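Local atomic coordinates of aluminum resistance protein (Clostridium novyi, PDB entry 3I16), a protein that probably cleaves carbon-sulfur bonds as a pyridoxal-5'-phosphate-dependent lyase of the methionine gamma-lyase family, and is named for a link to aluminum resistance. Residues 114-119 with 176-181; 38-43 with 225-230; 109-114 with 261-266. All blocks are in the same frame, centred on the assembly; numbering follows the deposited sequence.

Overall arrangement
The three contacts sample one fold, that of the PLP-dependent aminotransferase clan. Contact 1 joins two neighbouring strands, 117-120 and 177-183, inside the seven-stranded mixed sheet. Contact 3 lies about 12 Å away between centres and touches it: Leu112 packs on Met118, Thr178 and Leu179, and a short loop, 112-116, with the shared Pro114 in it, carries the chain from helix 100-111 to strand 117-120. Contact 2 stands apart, its centre about 32 Å from that of contact 1 and 29 Å from that of contact 3, where helix 17-54 meets the loop between strands 214-218 and 237-241. The segments of contacts 2 and 3 alternate along the chain, so residues distant in sequence are drawn together around one sheet.

Contact 1: residues 114-119 with 176-181; sequences PGNTML and SITLVH
Adjacent parallel strands of the large mixed sheet meet here, and a beta bulge interrupts their pairing. Thr117 lies opposite Ile177 and Met118 opposite Leu179, so Thr178 is the extra residue on the second strand. Four backbone bonds stitch the edges: Thr117 N to Ser176 O, Thr178 N to Thr117 O (3.0 Å), Leu119 N to Leu179 O and His181 N to Leu119 O (2.9 Å). Thr178 N approaches Thr117 O nearly in line with the C=O bond (162°), whereas Thr117 N stands above the carbonyl plane of Ser176.

At the strand entrance Thr117 OG1 and Ser176 OG lie 2.7 Å apart; Asp174 also bonds the serine hydroxyl. Asn116 crosses Thr178 at about a right angle, its CG 3.5 Å from Thr178 OG1. The amide is held at both ends: OD1 takes the backbone N-H of Arg113, and ND2 gives to a water that donates to Ser176 O. On one face CG2 of Thr117 touches CG1 of Ile177 (3.7 Å), and Leu119 CB rests near Ile177 CG2; Val170 and Leu171 of helix 164-173 cover Leu119 and Ile177. On the other, the selenomethionine at Met118 bends at chi3 (-71°), bringing CE to 3.6 Å from His181 CB; the two side chains run side by side, pointing the same way.

The side chain of His181 lies about 7 Å from the bound PLP. The chemistry thus grades from hydroxyls, amide and water at the strand starts to mainly apolar packing, and then to a histidine held through ND1 by Ser120 OG near the cofactor.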
loop_
_atom_site.group_PDB
_atom_site.type_symbol
_atom_site.label_atom_id
_atom_site.label_comp_id
_atom_site.label_asym_id
_atom_site.label_seq_id
_atom_site.Cartn_x
_atom_site.Cartn_y
_atom_site.Cartn_z
ATOM N N PRO B 114 -22.623 -24.049 -23.409
ATOM C CA PRO B 114 -22.940 -24.282 -24.812
ATOM C C PRO B 114 -24.389 -24.721 -25.030
ATOM O O PRO B 114 -24.919 -25.523 -24.265
ATOM C CB PRO B 114 -21.953 -25.366 -25.226
ATOM C CG PRO B 114 -20.781 -25.177 -24.306
ATOM C CD PRO B 114 -21.359 -24.692 -23.010
ATOM N N GLY B 115 -25.028 -24.160 -26.044
ATOM C CA GLY B 115 -26.421 -24.460 -26.319
ATOM C C GLY B 115 -27.381 -23.444 -25.738
ATOM O O GLY B 115 -28.473 -23.233 -26.277
ATOM N N ASN B 116 -27.012 -22.820 -24.629
ATOM C CA ASN B 116 -27.858 -21.799 -24.035
ATOM C C ASN B 116 -27.877 -20.567 -24.938
ATOM O O ASN B 116 -26.940 -20.292 -25.702
ATOM C CB ASN B 116 -27.308 -21.308 -22.693
ATOM C CG ASN B 116 -27.263 -22.360 -21.604
ATOM O OD1 ASN B 116 -26.644 -22.115 -20.585
ATOM N ND2 ASN B 116 -27.927 -23.500 -21.783
ATOM N N THR B 117 -28.925 -19.789 -24.779
ATOM C CA THR B 117 -29.084 -18.547 -25.502
ATOM C C THR B 117 -29.362 -17.464 -24.489
ATOM O O THR B 117 -30.136 -17.692 -23.545
ATOM C CB THR B 117 -30.282 -18.639 -26.471
ATOM O OG1 THR B 117 -30.035 -19.676 -27.409
ATOM C CG2 THR B 117 -30.515 -17.320 -27.219
HETATM N N MSE B 118 -28.753 -16.292 -24.680
HETATM C CA MSE B 118 -29.031 -15.141 -23.828
HETATM C C MSE B 118 -29.866 -14.186 -24.658
HETATM O O MSE B 118 -29.743 -14.149 -25.900
HETATM C CB MSE B 118 -27.755 -14.446 -23.326
HETATM C CG MSE B 118 -26.948 -13.728 -24.403
HETATM SE SE MSE B 118 -25.460 -12.714 -23.684
HETATM C CE MSE B 118 -26.405 -11.322 -22.833
ATOM N N LEU B 119 -30.699 -13.406 -23.965
ATOM C CA LEU B 119 -31.579 -12.440 -24.599
ATOM C C LEU B 119 -31.453 -11.056 -23.960
ATOM O O LEU B 119 -31.823 -10.867 -22.804
ATOM C CB LEU B 119 -33.045 -12.903 -24.497
ATOM C CG LEU B 119 -34.099 -11.976 -25.111
ATOM C CD1 LEU B 119 -33.938 -11.839 -26.648
ATOM C CD2 LEU B 119 -35.532 -12.440 -24.743
ATOM N N SER B 176 -34.447 -22.469 -25.515
ATOM C CA SER B 176 -33.007 -22.528 -25.172
ATOM C C SER B 176 -32.537 -21.263 -24.447
ATOM O O SER B 176 -31.400 -21.224 -23.963
ATOM C CB SER B 176 -32.146 -22.727 -26.428
ATOM O OG SER B 176 -32.030 -21.532 -27.186
ATOM N N ILE B 177 -33.377 -20.219 -24.419
ATOM C CA ILE B 177 -33.045 -18.989 -23.715
ATOM C C ILE B 177 -33.095 -19.233 -22.202
ATOM O O ILE B 177 -34.165 -19.538 -21.634
ATOM C CB ILE B 177 -33.979 -17.821 -24.084
ATOM C CG1 ILE B 177 -33.817 -17.446 -25.564
ATOM C CG2 ILE B 177 -33.686 -16.635 -23.188
ATOM C CD1 ILE B 177 -34.872 -16.495 -26.088
ATOM N N THR B 178 -31.933 -19.130 -21.563
ATOM C CA THR B 178 -31.819 -19.382 -20.132
ATOM C C THR B 178 -31.429 -18.171 -19.310
ATOM O O THR B 178 -31.394 -18.255 -18.073
ATOM C CB THR B 178 -30.784 -20.483 -19.854
ATOM O OG1 THR B 178 -29.495 -20.062 -20.320
ATOM C CG2 THR B 178 -31.200 -21.819 -20.535
ATOM N N LEU B 179 -31.124 -17.061 -19.978
ATOM C CA LEU B 179 -30.728 -15.837 -19.302
ATOM C C LEU B 179 -31.227 -14.623 -20.047
ATOM O O LEU B 179 -31.144 -14.589 -21.269
ATOM C CB LEU B 179 -29.210 -15.786 -19.168
ATOM C CG LEU B 179 -28.572 -14.580 -18.468
ATOM C CD1 LEU B 179 -27.310 -15.025 -17.736
ATOM C CD2 LEU B 179 -28.305 -13.476 -19.456
ATOM N N VAL B 180 -31.775 -13.651 -19.308
ATOM C CA VAL B 180 -32.219 -12.377 -19.880
ATOM C C VAL B 180 -31.315 -11.300 -19.279
ATOM O O VAL B 180 -31.123 -11.240 -18.055
ATOM C CB VAL B 180 -33.738 -12.085 -19.634
ATOM C CG1 VAL B 180 -34.111 -10.595 -19.899
ATOM C CG2 VAL B 180 -34.605 -12.978 -20.518
ATOM N N HIS B 181 -30.714 -10.506 -20.168
ATOM C CA HIS B 181 -29.842 -9.418 -19.813
ATOM C C HIS B 181 -30.590 -8.089 -19.958
ATOM O O HIS B 181 -31.139 -7.780 -21.020
ATOM C CB HIS B 181 -28.586 -9.450 -20.678
ATOM C CG HIS B 181 -27.858 -8.140 -20.744
ATOM N ND1 HIS B 181 -27.941 -7.305 -21.837
ATOM C CD2 HIS B 181 -27.051 -7.518 -19.856
ATOM C CE1 HIS B 181 -27.225 -6.220 -21.610
ATOM N NE2 HIS B 181 -26.657 -6.339 -20.427
HETATM O O HOH W 1 -30.345 -24.008 -23.406
#

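Contact 2: residues 38-43 with 225-230; sequences DDIREF and MDTKEP. With EDO (1,2-ethanediol), chain L.
Met225 meets the helix through its carbonyl oxygen, against which Ile40 CD1 packs at 3.8 Å. At Asp226 the backbone is again what is touched, Ile40 CG2 lying 3.7 Å from Asp226 C. The isoleucine reaches both residues by splitting its branches, CG2 anti to the backbone N and CG1 anti to the carbonyl carbon (chi1 -67°). Asp226 itself closes an Asx turn, its OD2 receiving Lys228 N at 3.2 Å from above the carboxylate plane.

Thr227 faces the helix and crosses Phe43 at about a right angle. Its CB sits 3.6 Å from Phe43 CD2, and its CG2 reaches both that ring atom and Phe43 CB; Thr227 CG2 also lies 4.1 Å from Ile40 CG2. This is where the long helix 17-54 runs past the loop linking strands 214-218 and 237-241 of the large sheet. No hydrogen bond joins the two segments, but residues just further along helix 17-54 bond to the loop: Asn44 ND2 donates to Asp226 O and Lys47 NZ to Thr227 O. Leu3 of the third subunit packs on Thr227, and Thr6 of that subunit on Phe43.

From Lys228 on the loop turns from residues 38-43, and Glu229 directs its carboxylate to a salt bridge with Arg184.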
loop_
_atom_site.group_PDB
_atom_site.type_symbol
_atom_site.label_atom_id
_atom_site.label_comp_id
_atom_site.label_asym_id
_atom_site.label_seq_id
_atom_site.Cartn_x
_atom_site.Cartn_y
_atom_site.Cartn_z
ATOM N N ASP B 38 -32.820 13.933 -1.309
ATOM C CA ASP B 38 -32.344 13.837 0.075
ATOM C C ASP B 38 -33.122 12.797 0.898
ATOM O O ASP B 38 -32.544 12.142 1.788
ATOM C CB ASP B 38 -32.392 15.207 0.745
ATOM C CG ASP B 38 -31.464 16.214 0.088
ATOM O OD1 ASP B 38 -30.560 15.830 -0.685
ATOM O OD2 ASP B 38 -31.615 17.407 0.363
ATOM N N ASP B 39 -34.420 12.646 0.601
ATOM C CA ASP B 39 -35.282 11.662 1.290
ATOM C C ASP B 39 -34.796 10.271 0.959
ATOM O O ASP B 39 -34.694 9.425 1.850
ATOM C CB ASP B 39 -36.764 11.819 0.890
ATOM C CG ASP B 39 -37.332 13.193 1.241
ATOM O OD1 ASP B 39 -36.799 13.834 2.164
ATOM O OD2 ASP B 39 -38.313 13.637 0.603
ATOM N N ILE B 40 -34.469 10.050 -0.314
ATOM C CA ILE B 40 -33.917 8.767 -0.778
ATOM C C ILE B 40 -32.527 8.517 -0.153
ATOM O O ILE B 40 -32.250 7.430 0.325
ATOM C CB ILE B 40 -33.856 8.720 -2.321
ATOM C CG1 ILE B 40 -35.263 8.707 -2.924
ATOM C CG2 ILE B 40 -33.104 7.502 -2.826
ATOM C CD1 ILE B 40 -35.277 9.053 -4.415
ATOM N N ARG B 41 -31.676 9.540 -0.135
ATOM C CA ARG B 41 -30.294 9.427 0.368
ATOM C C ARG B 41 -30.264 9.035 1.832
ATOM O O ARG B 41 -29.457 8.191 2.257
ATOM C CB ARG B 41 -29.567 10.754 0.138
ATOM C CG ARG B 41 -28.118 10.801 0.621
ATOM C CD ARG B 41 -27.588 12.194 0.504
ATOM N NE ARG B 41 -28.331 13.137 1.344
ATOM C CZ ARG B 41 -28.216 14.459 1.292
ATOM N NH1 ARG B 41 -27.386 15.053 0.432
ATOM N NH2 ARG B 41 -28.954 15.207 2.098
ATOM N N GLU B 42 -31.164 9.630 2.594
ATOM C CA GLU B 42 -31.310 9.338 4.001
ATOM C C GLU B 42 -31.602 7.843 4.221
ATOM O O GLU B 42 -30.960 7.186 5.045
ATOM C CB GLU B 42 -32.469 10.171 4.535
ATOM C CG GLU B 42 -32.735 10.020 5.984
ATOM C CD GLU B 42 -33.837 10.949 6.415
ATOM O OE1 GLU B 42 -35.000 10.720 6.003
ATOM O OE2 GLU B 42 -33.527 11.903 7.162
ATOM N N PHE B 43 -32.602 7.322 3.509
ATOM C CA PHE B 43 -32.933 5.891 3.617
ATOM C C PHE B 43 -31.727 5.021 3.247
ATOM O O PHE B 43 -31.400 4.039 3.950
ATOM C CB PHE B 43 -34.073 5.506 2.692
ATOM C CG PHE B 43 -34.421 4.050 2.774
ATOM C CD1 PHE B 43 -35.331 3.593 3.714
ATOM C CD2 PHE B 43 -33.811 3.145 1.951
ATOM C CE1 PHE B 43 -35.640 2.283 3.801
ATOM C CE2 PHE B 43 -34.108 1.803 2.051
ATOM C CZ PHE B 43 -35.033 1.379 2.969
HETATM N N MSE B 225 -29.765 5.291 -6.572
HETATM C CA MSE B 225 -30.656 6.262 -7.208
HETATM C C MSE B 225 -32.060 6.170 -6.619
HETATM O O MSE B 225 -32.840 7.136 -6.683
HETATM C CB MSE B 225 -30.735 6.034 -8.712
HETATM C CG MSE B 225 -29.462 6.265 -9.477
HETATM SE SE MSE B 225 -28.845 8.110 -9.493
HETATM C CE MSE B 225 -27.826 8.087 -7.862
ATOM N N ASP B 226 -32.387 5.004 -6.067
ATOM C CA ASP B 226 -33.694 4.766 -5.501
ATOM C C ASP B 226 -33.429 4.035 -4.199
ATOM O O ASP B 226 -32.286 3.689 -3.905
ATOM C CB ASP B 226 -34.538 3.918 -6.478
ATOM C CG ASP B 226 -36.000 3.832 -6.087
ATOM O OD1 ASP B 226 -36.661 4.873 -5.997
ATOM O OD2 ASP B 226 -36.481 2.720 -5.843
ATOM N N THR B 227 -34.474 3.835 -3.404
ATOM C CA THR B 227 -34.358 3.115 -2.154
ATOM C C THR B 227 -34.305 1.607 -2.425
ATOM O O THR B 227 -33.909 0.839 -1.542
ATOM C CB THR B 227 -35.516 3.420 -1.192
ATOM O OG1 THR B 227 -36.746 3.102 -1.837
ATOM C CG2 THR B 227 -35.528 4.888 -0.814
ATOM N N LYS B 228 -34.725 1.199 -3.622
ATOM C CA LYS B 228 -34.629 -0.193 -4.060
ATOM C C LYS B 228 -33.560 -0.368 -5.141
ATOM O O LYS B 228 -33.206 0.572 -5.856
ATOM C CB LYS B 228 -35.966 -0.673 -4.641
ATOM C CG LYS B 228 -37.092 -0.789 -3.638
ATOM C CD LYS B 228 -38.281 -1.535 -4.232
ATOM C CE LYS B 228 -39.319 -1.836 -3.173
ATOM N NZ LYS B 228 -39.779 -0.592 -2.532
ATOM N N GLU B 229 -33.068 -1.592 -5.257
ATOM C CA GLU B 229 -32.126 -1.975 -6.311
ATOM C C GLU B 229 -32.823 -3.086 -7.126
ATOM O O GLU B 229 -33.891 -3.581 -6.732
ATOM C CB GLU B 229 -30.810 -2.428 -5.706
ATOM C CG GLU B 229 -30.026 -1.293 -5.004
ATOM C CD GLU B 229 -29.513 -0.211 -5.951
ATOM O OE1 GLU B 229 -29.228 -0.522 -7.122
ATOM O OE2 GLU B 229 -29.356 0.957 -5.506
ATOM N N PRO B 230 -32.238 -3.480 -8.267
ATOM C CA PRO B 230 -32.932 -4.487 -9.077
ATOM C C PRO B 230 -33.128 -5.814 -8.357
ATOM O O PRO B 230 -34.069 -6.537 -8.671
ATOM C CB PRO B 230 -32.025 -4.656 -10.290
ATOM C CG PRO B 230 -31.320 -3.356 -10.405
ATOM C CD PRO B 230 -31.083 -2.911 -8.978
HETATM C C1 EDO L . -25.017 19.582 -2.237
HETATM O O1 EDO L . -23.630 19.307 -1.997
HETATM C C2 EDO L . -25.895 19.001 -1.137
HETATM O O2 EDO L . -26.031 17.569 -1.227
#

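Contact 3: residues 109-114 with 261-266; sequences FGNLRP and KDCIEK. With EDO (1,2-ethanediol), chain O; EDO (1,2-ethanediol), chain S.
A backbone carbonyl, Gly110 O, sits at the centre of this contact, met by the methylenes of Lys266 from one helix and by an arginine that folds back from its own chain. Lys266 CB lies 3.3 Å from Gly110 O. Arg113 NH1 donates to Gly110 O at 2.9 Å and to Leu112 O as well, in both cases from well above the carbonyl plane. The arginine can turn back in this way because its chain bends at chi2 (-74°). Gly110 and Lys266 are the closest pair of CA atoms, 4.8 Å apart: with no side chain at Gly110, the end of helix 100-111 lies directly against the Lys266 backbone of helix 261-271. Asn111 and Cys263 both pack on Leu237 of strand 237-241, so the two helices meet over the large sheet.

The Asn111 amide lies over the first turn of the second helix. Its ND2 makes a nearly straight (167°) but long and weak hydrogen bond of 3.3 Å to Cys263 O, while also bonding Ala107 O in its own helix. OD1 lies 3.4 Å from Cys263 CA and accepts from a water that Lys266 NZ holds in turn. The extended Lys266 chain passes this oxygen, its CD at 3.7 Å from Asn111 OD1, and carries NZ to a second water and to a weak salt bridge with Asp262 OD2.

A further water is held by Arg113 NH2 at 2.7 Å. Arg113 NH2 also bonds Asn140 O of the second subunit, so this helix junction borders a subunit interface. Arginine and lysine ends come within 5.2 Å (NH2 to NZ); the carbonyls, waters and Asp262 carboxylate gathered round them would be expected to temper that like-charge proximity.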
loop_
_atom_site.group_PDB
_atom_site.type_symbol
_atom_site.label_atom_id
_atom_site.label_comp_id
_atom_site.label_asym_id
_atom_site.label_seq_id
_atom_site.Cartn_x
_atom_site.Cartn_y
_atom_site.Cartn_z
ATOM N N PHE B 109 -20.336 -15.453 -18.887
ATOM C CA PHE B 109 -19.575 -16.694 -19.056
ATOM C C PHE B 109 -19.792 -17.635 -17.876
ATOM O O PHE B 109 -19.821 -18.858 -18.042
ATOM C CB PHE B 109 -18.077 -16.448 -19.203
ATOM C CG PHE B 109 -17.641 -16.056 -20.599
ATOM C CD1 PHE B 109 -17.456 -17.009 -21.579
ATOM C CD2 PHE B 109 -17.361 -14.735 -20.900
ATOM C CE1 PHE B 109 -17.019 -16.654 -22.839
ATOM C CE2 PHE B 109 -16.936 -14.372 -22.154
ATOM C CZ PHE B 109 -16.774 -15.326 -23.124
ATOM N N GLY B 110 -19.930 -17.063 -16.682
ATOM C CA GLY B 110 -20.132 -17.875 -15.491
ATOM C C GLY B 110 -21.460 -18.619 -15.510
ATOM O O GLY B 110 -21.526 -19.795 -15.113
ATOM N N ASN B 111 -22.499 -17.955 -16.016
ATOM C CA ASN B 111 -23.846 -18.525 -15.996
ATOM C C ASN B 111 -24.406 -19.136 -17.283
ATOM O O ASN B 111 -25.524 -19.658 -17.251
ATOM C CB ASN B 111 -24.829 -17.502 -15.394
ATOM C CG ASN B 111 -24.599 -17.297 -13.903
ATOM O OD1 ASN B 111 -25.182 -18.010 -13.082
ATOM N ND2 ASN B 111 -23.693 -16.375 -13.548
ATOM N N LEU B 112 -23.638 -19.126 -18.379
ATOM C CA LEU B 112 -24.100 -19.679 -19.663
ATOM C C LEU B 112 -23.192 -20.831 -20.098
ATOM O O LEU B 112 -22.006 -20.840 -19.789
ATOM C CB LEU B 112 -24.146 -18.587 -20.744
ATOM C CG LEU B 112 -25.236 -17.521 -20.598
ATOM C CD1 LEU B 112 -24.837 -16.276 -21.387
ATOM C CD2 LEU B 112 -26.644 -18.056 -21.029
ATOM N N ARG B 113 -23.788 -21.813 -20.771
ATOM C CA ARG B 113 -23.099 -23.009 -21.248
ATOM C C ARG B 113 -23.453 -23.260 -22.704
ATOM O O ARG B 113 -24.480 -22.755 -23.197
ATOM C CB ARG B 113 -23.501 -24.220 -20.401
ATOM C CG ARG B 113 -23.196 -24.078 -18.907
ATOM C CD ARG B 113 -21.672 -24.216 -18.643
ATOM N NE ARG B 113 -21.415 -24.088 -17.220
ATOM C CZ ARG B 113 -21.139 -22.966 -16.561
ATOM N NH1 ARG B 113 -21.000 -21.785 -17.183
ATOM N NH2 ARG B 113 -20.967 -23.038 -15.244
ATOM N N PRO B 114 -22.623 -24.049 -23.409
ATOM C CA PRO B 114 -22.940 -24.282 -24.812
ATOM C C PRO B 114 -24.389 -24.721 -25.030
ATOM O O PRO B 114 -24.919 -25.523 -24.265
ATOM C CB PRO B 114 -21.953 -25.366 -25.226
ATOM C CG PRO B 114 -20.781 -25.177 -24.306
ATOM C CD PRO B 114 -21.359 -24.692 -23.010
ATOM N N LYS B 261 -26.809 -17.354 -4.559
ATOM C CA LYS B 261 -25.561 -18.045 -4.278
ATOM C C LYS B 261 -25.075 -18.828 -5.489
ATOM O O LYS B 261 -23.875 -18.816 -5.808
ATOM C CB LYS B 261 -25.726 -18.958 -3.065
ATOM C CG LYS B 261 -24.432 -19.612 -2.582
ATOM C CD LYS B 261 -24.640 -20.276 -1.220
ATOM C CE LYS B 261 -23.412 -21.014 -0.738
ATOM N NZ LYS B 261 -23.553 -21.497 0.670
ATOM N N ASP B 262 -25.988 -19.509 -6.174
ATOM C CA ASP B 262 -25.609 -20.281 -7.363
ATOM C C ASP B 262 -25.043 -19.362 -8.476
ATOM O O ASP B 262 -24.018 -19.671 -9.055
ATOM C CB ASP B 262 -26.799 -21.073 -7.899
ATOM C CG ASP B 262 -26.395 -22.059 -8.956
ATOM O OD1 ASP B 262 -25.557 -22.937 -8.649
ATOM O OD2 ASP B 262 -26.922 -21.971 -10.084
ATOM N N CYS B 263 -25.706 -18.245 -8.772
ATOM C CA CYS B 263 -25.196 -17.307 -9.800
ATOM C C CYS B 263 -23.865 -16.662 -9.411
ATOM O O CYS B 263 -23.017 -16.439 -10.268
ATOM C CB CYS B 263 -26.194 -16.193 -10.101
ATOM S SG CYS B 263 -27.723 -16.748 -10.905
ATOM N N ILE B 264 -23.679 -16.377 -8.123
ATOM C CA ILE B 264 -22.448 -15.749 -7.645
ATOM C C ILE B 264 -21.320 -16.768 -7.681
ATOM O O ILE B 264 -20.221 -16.447 -8.146
ATOM C CB ILE B 264 -22.629 -15.130 -6.255
ATOM C CG1 ILE B 264 -23.541 -13.879 -6.347
ATOM C CG2 ILE B 264 -21.283 -14.757 -5.648
ATOM C CD1 ILE B 264 -22.914 -12.628 -7.019
ATOM N N GLU B 265 -21.583 -18.001 -7.230
ATOM C CA GLU B 265 -20.546 -19.029 -7.306
ATOM C C GLU B 265 -20.097 -19.262 -8.744
ATOM O O GLU B 265 -18.889 -19.290 -9.014
ATOM C CB GLU B 265 -20.973 -20.338 -6.640
ATOM C CG GLU B 265 -20.930 -20.243 -5.121
ATOM C CD GLU B 265 -21.532 -21.447 -4.429
ATOM O OE1 GLU B 265 -22.062 -22.325 -5.128
ATOM O OE2 GLU B 265 -21.508 -21.489 -3.179
ATOM N N LYS B 266 -21.058 -19.415 -9.654
ATOM C CA LYS B 266 -20.740 -19.630 -11.071
ATOM C C LYS B 266 -19.915 -18.474 -11.673
ATOM O O LYS B 266 -19.033 -18.715 -12.494
ATOM C CB LYS B 266 -22.007 -19.864 -11.891
ATOM C CG LYS B 266 -22.617 -21.235 -11.685
ATOM C CD LYS B 266 -23.825 -21.393 -12.585
ATOM C CE LYS B 266 -24.517 -22.730 -12.432
ATOM N NZ LYS B 266 -25.804 -22.704 -13.232
HETATM C C1 EDO O . -22.034 -24.375 -9.780
HETATM O O1 EDO O . -21.633 -25.597 -9.160
HETATM C C2 EDO O . -22.097 -23.262 -8.742
HETATM O O2 EDO O . -21.828 -23.768 -7.431
HETATM C C1 EDO S . -15.933 -20.940 -15.687
HETATM O O1 EDO S . -15.066 -21.622 -16.595
HETATM C C2 EDO S . -17.305 -20.661 -16.298
HETATM O O2 EDO S . -17.317 -19.591 -17.265
HETATM O O HOH W 2 -19.367 -21.525 -13.664
HETATM O O HOH W 3 -27.065 -19.989 -13.136
HETATM O O HOH W 4 -25.009 -22.523 -15.863
#